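5' nucleotidase family protein (PDB 4Q7F) belongs to the calcineurin-like phosphoesterase superfamily, pairing a metal-binding domain of that type with a 5'-nucleotidase C-terminal domain. Local coordinates at residues 92-97 and 120-125; 105-110 and 140-145; 160-165 and 185-190. All coordinates share one frame; numbering follows the deposited sequence.

Interaction 1 (92-97 and 120-125); sequences PLVDFY and KDTLRR
With chi1 of Val94 at 166°, CG1 stands opposite its own backbone N and CG2 beside it, a setting that spreads the two methyls toward different residues of 120-125: CG1 to Arg125, CG2 to Thr122. Thr122 answers with a chi1 of -67°, which places its methyl rather than its hydroxyl in the contact. The result is a small helix-to-helix contact in the calcineurin-like phosphoesterase domain, where a single valine of helix 91-99 bears on the last turn of helix 116-125.

Val94 CG2 lies 4.1 Å from Thr122 CG2, the two side chains crossing obliquely. The other branch, Val94 CG1, sits 3.9 Å from Arg125 CB and also rests on the backbone carbonyl there, 3.5 Å from Arg125 O. That oxygen, near the C-terminal end of its helix, is taken up by Asn98 ND2, so apolar and polar neighbours from the same partner helix share it. The Thr122 hydroxyl has its polar partners elsewhere, in Ser90 OG and Tyr118 O, the latter one turn back along its own helix. The backbones come close here, with 6.9 Å between Val94 CA and Arg125 CA.

Beyond CB, Arg125 turns away from the valine. Its extended chain runs back over one helical turn to Asp121, an i to i+4 salt bridge that anchors the guanidinium by its edge. Arg125 NE reaches Asp121 OD2 at 2.8 Å with an N-H...O angle of 161°; the oxygen lies in the guanidinium plane and is met on its syn side, though the nitrogen stands clearly out of the carboxylate plane.

Interaction 2 (105-110 and 140-145); sequences GTLGNH and STLTDN. With MG (magnesium ion), chain B; 3D1 ((2R,3S,5R)-5-(6-amino-9H-purin-9-yl)-tetrahydro-2-(hydroxymethyl)furan-3-ol), chain D.
Apolar contact joins Leu107 to Leu142 and Thr143, and one methyl does all the touching. Leu107 CD1 meets Thr143 CG2 tip to tip at 3.9 Å and lies 4.1 Å from Leu142 CD2, the two leucines crossing at about a right angle. A chi1 of 54° puts Thr143 OG1 between backbone N and carbonyl carbon and CG2 anti to that carbon, which brings the methyl to Leu107.

Hydrogen bonds shape the turn in 140-145. Thr141 OG1 donates to Thr143 O at 2.6 Å, nearly along the C=O axis, whereas Thr143 OG1 approaches Asn145 O at 2.9 Å from above the carbonyl plane, off the lone pairs.

Metal and ligand chemistry belongs to Gly108, Asn109 and His110, the Gly-Asn-His signature of this family. Asn109 OD1 binds the magnesium ion at 2.3 Å, alongside Asp72, His207 and His247. A water on the same ion also hydrogen-bonds to O3' of the ligand 3D1. His110 NE2 meets 3D1 O3' at 2.8 Å, near the ring plane; either atom could be the donor.

In the fold, Leu116, Leu119 and Leu123 of helix 116-125 pack on the three touching side chains, strand 140-141 pairs with strand 135-137, and strand 155-163 adjoins Leu107.

Interaction 3 (160-165 and 185-190); sequences IGLTTQ and FEILQQ
Leu162 projects from its strand into the step between Ile187 and Leu188, and its forked end divides between them. This is the helix-on-strand packing of a beta-alpha-beta crossover: strand 155-163 leads through helix 184-198 to strand 201-207, its parallel neighbour in a mixed sheet of the phosphoesterase domain. The short segments of strand and helix run nearly antiparallel, 162° between their directions, and their axes approach to 9.4 Å, a separation filled by aliphatic side chains.

One branch, Leu162 CD2, comes in at a slant to Ile187, within 4.0 Å of Ile187 CG2. A chi1 of -63° sets Ile187 CG1 anti to the carbonyl carbon and CG2 anti to the backbone N, so the short branch faces the leucine while the longer arm leads away from the strand. The second branch, Leu162 CD1, approaches the stem of Leu188, 4.1 Å from Leu188 CB, with the two side chains at about a right angle. Leucine thus meets leucine end against flank.

Leu188 in turn extends its own tip toward Ile160, two residues earlier than Leu162 on the same face of the strand: Leu188 CD1 lies 4.2 Å from Ile160 CG2. All four contacting residues are buried, and dispersion and the exclusion of water account for the contact, since no hydrogen bond crosses it.

Around this seam, Met232 of helix 229-236 touches both Leu162 and Leu188, Tyr191 and Met195 continue the helix face over Ile160, and Val204 and Tyr206 of strand 201-207 extend the sheet surface beneath the helix.

Overall arrangement
Interaction 3 is buried throughout, whereas interactions 1 and 2 each include one partly exposed residue, Arg125 and Leu142. None is bridged by a hydrogen bond between its paired segments. Interaction 1 sets helix against helix, with a salt bridge along its margin; interaction 3 lays a helix on a sheet and is wholly aliphatic. Interaction 2 lies between them, joining two loop-rich segments, one of which continues into the metal and ligand site. Helix 116-125, one partner in interaction 1, also packs against interaction 2, with Lys120 CE 3.9 Å from Leu142 CD1. Interaction 2 meets interaction 3 through a probable hydrogen bond, Leu107 O to Thr163 OG1 at 2.6 Å. Interactions 1 and 3 do not touch, their centres being about 24 Å apart.

Interaction 1 (92-97 and 120-125)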
loop_
_atom_site.group_PDB
_atom_site.type_symbol
_atom_site.label_atom_id
_atom_site.label_comp_id
_atom_site.label_asym_id
_atom_site.label_seq_id
_atom_site.Cartn_x
_atom_site.Cartn_y
_atom_site.Cartn_z
ATOM N N PRO A 92 17.588 -0.107 -12.026
ATOM C CA PRO A 92 17.965 1.167 -11.388
ATOM C C PRO A 92 17.610 1.229 -9.899
ATOM O O PRO A 92 18.372 1.758 -9.096
ATOM C CB PRO A 92 17.214 2.208 -12.206
ATOM C CG PRO A 92 17.060 1.582 -13.575
ATOM C CD PRO A 92 16.932 0.094 -13.340
ATOM N N LEU A 93 16.465 0.675 -9.538
ATOM C CA LEU A 93 16.042 0.642 -8.149
ATOM C C LEU A 93 16.878 -0.361 -7.352
ATOM O O LEU A 93 17.283 -0.085 -6.215
ATOM C CB LEU A 93 14.582 0.237 -8.072
ATOM C CG LEU A 93 14.028 0.070 -6.668
ATOM C CD1 LEU A 93 14.038 1.399 -5.939
ATOM C CD2 LEU A 93 12.615 -0.496 -6.741
ATOM N N VAL A 94 17.128 -1.526 -7.958
ATOM C CA VAL A 94 17.896 -2.583 -7.318
ATOM C C VAL A 94 19.318 -2.074 -7.023
ATOM O O VAL A 94 19.878 -2.353 -5.959
ATOM C CB VAL A 94 17.940 -3.869 -8.200
ATOM C CG1 VAL A 94 19.009 -4.850 -7.713
ATOM C CG2 VAL A 94 16.590 -4.554 -8.244
ATOM N N ASP A 95 19.889 -1.331 -7.960
ATOM C CA ASP A 95 21.224 -0.738 -7.760
ATOM C C ASP A 95 21.301 0.092 -6.461
ATOM O O ASP A 95 22.303 0.021 -5.734
ATOM C CB ASP A 95 21.628 0.109 -8.945
ATOM C CG ASP A 95 21.962 -0.721 -10.161
ATOM O OD1 ASP A 95 21.955 -1.964 -10.058
ATOM O OD2 ASP A 95 22.248 -0.136 -11.213
ATOM N N PHE A 96 20.265 0.878 -6.170
ATOM C CA PHE A 96 20.238 1.632 -4.924
ATOM C C PHE A 96 20.325 0.679 -3.743
ATOM O O PHE A 96 21.168 0.877 -2.850
ATOM C CB PHE A 96 18.975 2.519 -4.783
ATOM C CG PHE A 96 19.019 3.779 -5.607
ATOM C CD1 PHE A 96 19.877 4.813 -5.251
ATOM C CD2 PHE A 96 18.201 3.946 -6.713
ATOM C CE1 PHE A 96 19.937 5.977 -5.992
ATOM C CE2 PHE A 96 18.249 5.114 -7.454
ATOM C CZ PHE A 96 19.111 6.128 -7.101
ATOM N N TYR A 97 19.471 -0.344 -3.699
ATOM C CA TYR A 97 19.511 -1.267 -2.564
ATOM C C TYR A 97 20.849 -1.992 -2.472
ATOM O O TYR A 97 21.412 -2.160 -1.387
ATOM C CB TYR A 97 18.359 -2.265 -2.596
ATOM C CG TYR A 97 17.072 -1.725 -2.040
ATOM C CD1 TYR A 97 16.188 -1.012 -2.822
ATOM C CD2 TYR A 97 16.758 -1.915 -0.702
ATOM C CE1 TYR A 97 15.006 -0.506 -2.283
ATOM C CE2 TYR A 97 15.603 -1.409 -0.161
ATOM C CZ TYR A 97 14.731 -0.713 -0.951
ATOM O OH TYR A 97 13.580 -0.236 -0.362
ATOM N N LYS A 120 10.396 -11.993 -9.672
ATOM C CA LYS A 120 11.447 -13.006 -9.666
ATOM C C LYS A 120 12.767 -12.436 -10.184
ATOM O O LYS A 120 13.826 -12.679 -9.586
ATOM C CB LYS A 120 11.044 -14.248 -10.468
ATOM C CG LYS A 120 9.917 -15.081 -9.852
ATOM C CD LYS A 120 9.738 -16.373 -10.630
ATOM C CE LYS A 120 8.670 -17.267 -10.028
ATOM N NZ LYS A 120 8.423 -18.482 -10.869
ATOM N N ASP A 121 12.714 -11.708 -11.303
ATOM C CA ASP A 121 13.912 -11.059 -11.865
ATOM C C ASP A 121 14.552 -10.096 -10.834
ATOM O O ASP A 121 15.780 -10.005 -10.708
ATOM C CB ASP A 121 13.544 -10.277 -13.120
ATOM C CG ASP A 121 14.716 -9.539 -13.703
ATOM O OD1 ASP A 121 15.658 -10.206 -14.174
ATOM O OD2 ASP A 121 14.699 -8.274 -13.695
ATOM N N THR A 122 13.702 -9.357 -10.127
ATOM C CA THR A 122 14.145 -8.435 -9.095
ATOM C C THR A 122 14.899 -9.190 -7.982
ATOM O O THR A 122 16.066 -8.843 -7.632
ATOM C CB THR A 122 12.938 -7.633 -8.538
ATOM O OG1 THR A 122 12.436 -6.775 -9.569
ATOM C CG2 THR A 122 13.318 -6.785 -7.359
ATOM N N LEU A 123 14.301 -10.270 -7.478
ATOM C CA LEU A 123 14.945 -11.018 -6.406
ATOM C C LEU A 123 16.318 -11.548 -6.784
ATOM O O LEU A 123 17.212 -11.586 -5.942
ATOM C CB LEU A 123 14.075 -12.166 -5.897
ATOM C CG LEU A 123 12.689 -11.748 -5.368
ATOM C CD1 LEU A 123 11.941 -12.935 -4.774
ATOM C CD2 LEU A 123 12.820 -10.648 -4.355
ATOM N N ARG A 124 16.492 -11.968 -8.038
ATOM C CA ARG A 124 17.790 -12.503 -8.452
ATOM C C ARG A 124 18.827 -11.405 -8.715
ATOM O O ARG A 124 20.016 -11.676 -8.702
ATOM C CB ARG A 124 17.671 -13.502 -9.628
ATOM C CG ARG A 124 17.009 -13.013 -10.905
ATOM C CD ARG A 124 17.011 -14.113 -11.984
ATOM N NE ARG A 124 16.184 -13.740 -13.138
ATOM C CZ ARG A 124 14.908 -14.090 -13.328
ATOM N NH1 ARG A 124 14.270 -13.658 -14.409
ATOM N NH2 ARG A 124 14.257 -14.861 -12.458
ATOM N N ARG A 125 18.370 -10.176 -8.942
ATOM C CA ARG A 125 19.268 -9.042 -9.164
ATOM C C ARG A 125 19.791 -8.453 -7.802
ATOM O O ARG A 125 20.855 -7.843 -7.751
ATOM C CB ARG A 125 18.582 -7.935 -9.977
ATOM C CG ARG A 125 18.377 -8.238 -11.458
ATOM C CD ARG A 125 17.583 -7.108 -12.136
ATOM N NE ARG A 125 17.328 -7.348 -13.567
ATOM C CZ ARG A 125 18.197 -7.117 -14.555
ATOM N NH1 ARG A 125 19.416 -6.656 -14.306
ATOM N NH2 ARG A 125 17.848 -7.368 -15.812
#

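Interaction 2 (105-110 and 140-145)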
loop_
_atom_site.group_PDB
_atom_site.type_symbol
_atom_site.label_atom_id
_atom_site.label_comp_id
_atom_site.label_asym_id
_atom_site.label_seq_id
_atom_site.Cartn_x
_atom_site.Cartn_y
_atom_site.Cartn_z
ATOM N N GLY A 105 15.727 -9.005 3.542
ATOM C CA GLY A 105 14.413 -8.373 3.435
ATOM C C GLY A 105 13.271 -9.356 3.374
ATOM O O GLY A 105 13.461 -10.582 3.505
ATOM N N THR A 106 12.069 -8.796 3.215
ATOM C CA THR A 106 10.849 -9.539 3.108
ATOM C C THR A 106 10.014 -9.015 1.919
ATOM O O THR A 106 10.320 -7.953 1.323
ATOM C CB THR A 106 9.982 -9.390 4.380
ATOM O OG1 THR A 106 9.637 -8.019 4.566
ATOM C CG2 THR A 106 10.723 -9.916 5.599
ATOM N N LEU A 107 8.956 -9.753 1.603
ATOM C CA LEU A 107 8.063 -9.404 0.523
ATOM C C LEU A 107 6.826 -8.761 1.056
ATOM O O LEU A 107 6.235 -9.236 2.032
ATOM C CB LEU A 107 7.621 -10.650 -0.248
ATOM C CG LEU A 107 8.639 -11.418 -1.065
ATOM C CD1 LEU A 107 7.982 -12.677 -1.581
ATOM C CD2 LEU A 107 9.180 -10.563 -2.204
ATOM N N GLY A 108 6.449 -7.661 0.409
ATOM C CA GLY A 108 5.205 -6.973 0.702
ATOM C C GLY A 108 4.229 -7.284 -0.425
ATOM O O GLY A 108 4.619 -7.843 -1.454
ATOM N N ASN A 109 2.945 -6.949 -0.237
ATOM C CA ASN A 109 1.967 -7.222 -1.263
ATOM C C ASN A 109 2.213 -6.521 -2.595
ATOM O O ASN A 109 1.908 -7.077 -3.651
ATOM C CB ASN A 109 0.535 -6.906 -0.781
ATOM C CG ASN A 109 0.377 -5.472 -0.314
ATOM O OD1 ASN A 109 0.953 -5.072 0.702
ATOM N ND2 ASN A 109 -0.457 -4.712 -1.012
ATOM N N HIS A 110 2.735 -5.304 -2.552
ATOM C CA HIS A 110 3.004 -4.527 -3.765
ATOM C C HIS A 110 4.149 -5.049 -4.611
ATOM O O HIS A 110 4.319 -4.631 -5.758
ATOM C CB HIS A 110 3.127 -3.027 -3.429
ATOM C CG HIS A 110 1.854 -2.450 -2.906
ATOM N ND1 HIS A 110 0.794 -2.151 -3.730
ATOM C CD2 HIS A 110 1.438 -2.175 -1.645
ATOM C CE1 HIS A 110 -0.211 -1.691 -3.007
ATOM N NE2 HIS A 110 0.145 -1.721 -1.735
ATOM N N SER A 140 6.708 -25.492 -2.939
ATOM C CA SER A 140 7.817 -24.958 -2.152
ATOM C C SER A 140 7.649 -23.436 -2.035
ATOM O O SER A 140 6.761 -22.859 -2.663
ATOM C CB SER A 140 9.173 -25.322 -2.767
ATOM O OG SER A 140 9.379 -24.635 -3.987
ATOM N N THR A 141 8.474 -22.808 -1.211
ATOM C CA THR A 141 8.398 -21.366 -1.027
ATOM C C THR A 141 8.786 -20.640 -2.317
ATOM O O THR A 141 9.646 -21.095 -3.060
ATOM C CB THR A 141 9.278 -20.882 0.143
ATOM O OG1 THR A 141 10.633 -21.323 -0.054
ATOM C CG2 THR A 141 8.747 -21.426 1.480
ATOM N N LEU A 142 8.095 -19.543 -2.593
ATOM C CA LEU A 142 8.392 -18.705 -3.753
ATOM C C LEU A 142 9.848 -18.262 -3.661
ATOM O O LEU A 142 10.593 -18.371 -4.629
ATOM C CB LEU A 142 7.456 -17.496 -3.784
ATOM C CG LEU A 142 7.815 -16.354 -4.738
ATOM C CD1 LEU A 142 7.915 -16.806 -6.187
ATOM C CD2 LEU A 142 6.803 -15.232 -4.585
ATOM N N THR A 143 10.239 -17.763 -2.484
ATOM C CA THR A 143 11.631 -17.341 -2.228
ATOM C C THR A 143 12.491 -18.547 -1.897
ATOM O O THR A 143 11.978 -19.595 -1.479
ATOM C CB THR A 143 11.748 -16.323 -1.069
ATOM O OG1 THR A 143 11.121 -16.827 0.129
ATOM C CG2 THR A 143 11.098 -15.019 -1.444
ATOM N N ASP A 144 13.797 -18.413 -2.112
ATOM C CA ASP A 144 14.722 -19.496 -1.798
ATOM C C ASP A 144 14.565 -19.947 -0.349
ATOM O O ASP A 144 14.556 -21.134 -0.066
ATOM C CB ASP A 144 16.178 -19.072 -2.039
ATOM C CG ASP A 144 16.491 -18.843 -3.510
ATOM O OD1 ASP A 144 15.709 -19.281 -4.365
ATOM O OD2 ASP A 144 17.526 -18.227 -3.816
ATOM N N ASN A 145 14.459 -18.999 0.570
ATOM C CA ASN A 145 14.322 -19.334 1.980
ATOM C C ASN A 145 13.334 -18.451 2.698
ATOM O O ASN A 145 12.974 -17.378 2.225
ATOM C CB ASN A 145 15.663 -19.204 2.684
ATOM C CG ASN A 145 16.615 -20.336 2.358
ATOM O OD1 ASN A 145 16.438 -21.457 2.816
ATOM N ND2 ASN A 145 17.651 -20.032 1.608
HETATM MG MG MG B . 1.752 -3.524 2.138
HETATM O "O5'" 3D1 D . -4.594 -2.990 2.496
HETATM C "C5'" 3D1 D . -4.746 -2.496 1.168
HETATM C "C4'" 3D1 D . -3.392 -2.334 0.499
HETATM O "O4'" 3D1 D . -3.648 -2.106 -0.879
HETATM C "C1'" 3D1 D . -3.299 -0.774 -1.271
HETATM N N9 3D1 D . -4.361 -0.233 -2.163
HETATM C C4 3D1 D . -4.362 -0.469 -3.468
HETATM N N3 3D1 D . -3.542 -1.160 -4.292
HETATM C C2 3D1 D . -3.801 -1.229 -5.611
HETATM N N1 3D1 D . -4.883 -0.634 -6.182
HETATM C C6 3D1 D . -5.780 0.084 -5.468
HETATM N N6 3D1 D . -6.852 0.660 -6.080
HETATM C C5 3D1 D . -5.561 0.192 -4.010
HETATM N N7 3D1 D . -6.174 0.786 -2.965
HETATM C C8 3D1 D . -5.451 0.516 -1.848
HETATM C "C2'" 3D1 D . -3.028 -0.001 0.012
HETATM C "C3'" 3D1 D . -2.579 -1.120 0.933
HETATM O "O3'" 3D1 D . -1.174 -1.361 0.707
HETATM O O HOH W 1 0.911 -1.389 2.466
#

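Interaction 3 (160-165 and 185-190)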
loop_
_atom_site.group_PDB
_atom_site.type_symbol
_atom_site.label_atom_id
_atom_site.label_comp_id
_atom_site.label_asym_id
_atom_site.label_seq_id
_atom_site.Cartn_x
_atom_site.Cartn_y
_atom_site.Cartn_z
ATOM N N ILE A 160 12.754 -15.123 10.776
ATOM C CA ILE A 160 11.743 -15.664 9.902
ATOM C C ILE A 160 10.994 -14.517 9.234
ATOM O O ILE A 160 10.567 -13.579 9.908
ATOM C CB ILE A 160 10.762 -16.607 10.638
ATOM C CG1 ILE A 160 9.745 -17.172 9.644
ATOM C CG2 ILE A 160 10.040 -15.896 11.779
ATOM C CD1 ILE A 160 8.880 -18.286 10.223
ATOM N N GLY A 161 10.869 -14.600 7.906
ATOM C CA GLY A 161 10.154 -13.615 7.098
ATOM C C GLY A 161 8.755 -14.101 6.745
ATOM O O GLY A 161 8.557 -15.235 6.308
ATOM N N LEU A 162 7.781 -13.231 6.939
ATOM C CA LEU A 162 6.384 -13.544 6.695
ATOM C C LEU A 162 5.702 -12.389 6.018
ATOM O O LEU A 162 6.099 -11.228 6.194
ATOM C CB LEU A 162 5.685 -13.838 8.017
ATOM C CG LEU A 162 6.154 -15.118 8.699
ATOM C CD1 LEU A 162 5.792 -15.163 10.182
ATOM C CD2 LEU A 162 5.623 -16.327 7.947
ATOM N N THR A 163 4.657 -12.714 5.258
ATOM C CA THR A 163 3.919 -11.723 4.493
ATOM C C THR A 163 2.399 -11.863 4.700
ATOM O O THR A 163 1.864 -12.964 4.862
ATOM C CB THR A 163 4.243 -11.884 2.990
ATOM O OG1 THR A 163 5.660 -11.710 2.759
ATOM C CG2 THR A 163 3.482 -10.870 2.167
ATOM N N THR A 164 1.710 -10.744 4.728
ATOM C CA THR A 164 0.220 -10.774 4.825
ATOM C C THR A 164 -0.382 -11.781 3.821
ATOM O O THR A 164 -0.058 -11.786 2.617
ATOM C CB THR A 164 -0.378 -9.373 4.629
ATOM O OG1 THR A 164 -1.830 -9.440 4.663
ATOM C CG2 THR A 164 0.082 -8.768 3.302
ATOM N N GLN A 165 -1.261 -12.641 4.326
ATOM C CA GLN A 165 -1.896 -13.663 3.500
ATOM C C GLN A 165 -2.991 -13.101 2.595
ATOM O O GLN A 165 -3.438 -13.791 1.700
ATOM C CB GLN A 165 -2.547 -14.730 4.396
ATOM C CG GLN A 165 -3.749 -14.218 5.196
ATOM C CD GLN A 165 -4.235 -15.209 6.233
ATOM O OE1 GLN A 165 -4.307 -16.396 5.975
ATOM N NE2 GLN A 165 -4.591 -14.715 7.412
ATOM N N PHE A 185 0.267 -16.459 11.051
ATOM C CA PHE A 185 0.166 -17.021 12.390
ATOM C C PHE A 185 0.473 -18.515 12.381
ATOM O O PHE A 185 1.223 -19.013 13.234
ATOM C CB PHE A 185 -1.246 -16.818 12.952
ATOM C CG PHE A 185 -1.446 -17.418 14.317
ATOM C CD1 PHE A 185 -1.643 -18.777 14.466
ATOM C CD2 PHE A 185 -1.439 -16.622 15.448
ATOM C CE1 PHE A 185 -1.817 -19.337 15.718
ATOM C CE2 PHE A 185 -1.625 -17.173 16.704
ATOM C CZ PHE A 185 -1.812 -18.533 16.839
ATOM N N GLU A 186 -0.131 -19.235 11.435
ATOM C CA GLU A 186 0.038 -20.694 11.358
ATOM C C GLU A 186 1.461 -21.102 11.012
ATOM O O GLU A 186 1.995 -22.040 11.595
ATOM C CB GLU A 186 -0.926 -21.315 10.353
ATOM C CG GLU A 186 -2.392 -21.151 10.723
ATOM C CD GLU A 186 -3.323 -21.790 9.714
ATOM O OE1 GLU A 186 -2.846 -22.579 8.861
ATOM O OE2 GLU A 186 -4.536 -21.501 9.784
ATOM N N ILE A 187 2.071 -20.412 10.057
ATOM C CA ILE A 187 3.445 -20.741 9.678
ATOM C C ILE A 187 4.399 -20.431 10.840
ATOM O O ILE A 187 5.332 -21.195 11.110
ATOM C CB ILE A 187 3.862 -20.032 8.381
ATOM C CG1 ILE A 187 2.980 -20.502 7.223
ATOM C CG2 ILE A 187 5.328 -20.292 8.067
ATOM C CD1 ILE A 187 2.937 -22.008 7.016
ATOM N N LEU A 188 4.168 -19.315 11.524
ATOM C CA LEU A 188 4.990 -18.964 12.668
ATOM C C LEU A 188 4.857 -20.046 13.729
ATOM O O LEU A 188 5.860 -20.560 14.227
ATOM C CB LEU A 188 4.592 -17.599 13.259
ATOM C CG LEU A 188 5.364 -17.172 14.520
ATOM C CD1 LEU A 188 6.858 -17.116 14.257
ATOM C CD2 LEU A 188 4.862 -15.821 14.998
ATOM N N GLN A 189 3.612 -20.381 14.064
ATOM C CA GLN A 189 3.311 -21.399 15.060
ATOM C C GLN A 189 4.022 -22.717 14.783
ATOM O O GLN A 189 4.503 -23.387 15.700
ATOM C CB GLN A 189 1.806 -21.660 15.097
ATOM C CG GLN A 189 1.401 -22.693 16.138
ATOM C CD GLN A 189 -0.093 -22.878 16.211
ATOM O OE1 GLN A 189 -0.670 -22.856 17.287
ATOM N NE2 GLN A 189 -0.731 -23.037 15.062
ATOM N N GLN A 190 4.077 -23.081 13.512
ATOM C CA GLN A 190 4.700 -24.326 13.105
ATOM C C GLN A 190 6.234 -24.261 13.150
ATOM O O GLN A 190 6.872 -25.240 13.501
ATOM C CB GLN A 190 4.176 -24.719 11.725
ATOM C CG GLN A 190 2.676 -25.021 11.758
ATOM C CD GLN A 190 2.029 -25.041 10.388
ATOM O OE1 GLN A 190 2.705 -25.188 9.371
ATOM N NE2 GLN A 190 0.705 -24.902 10.356
#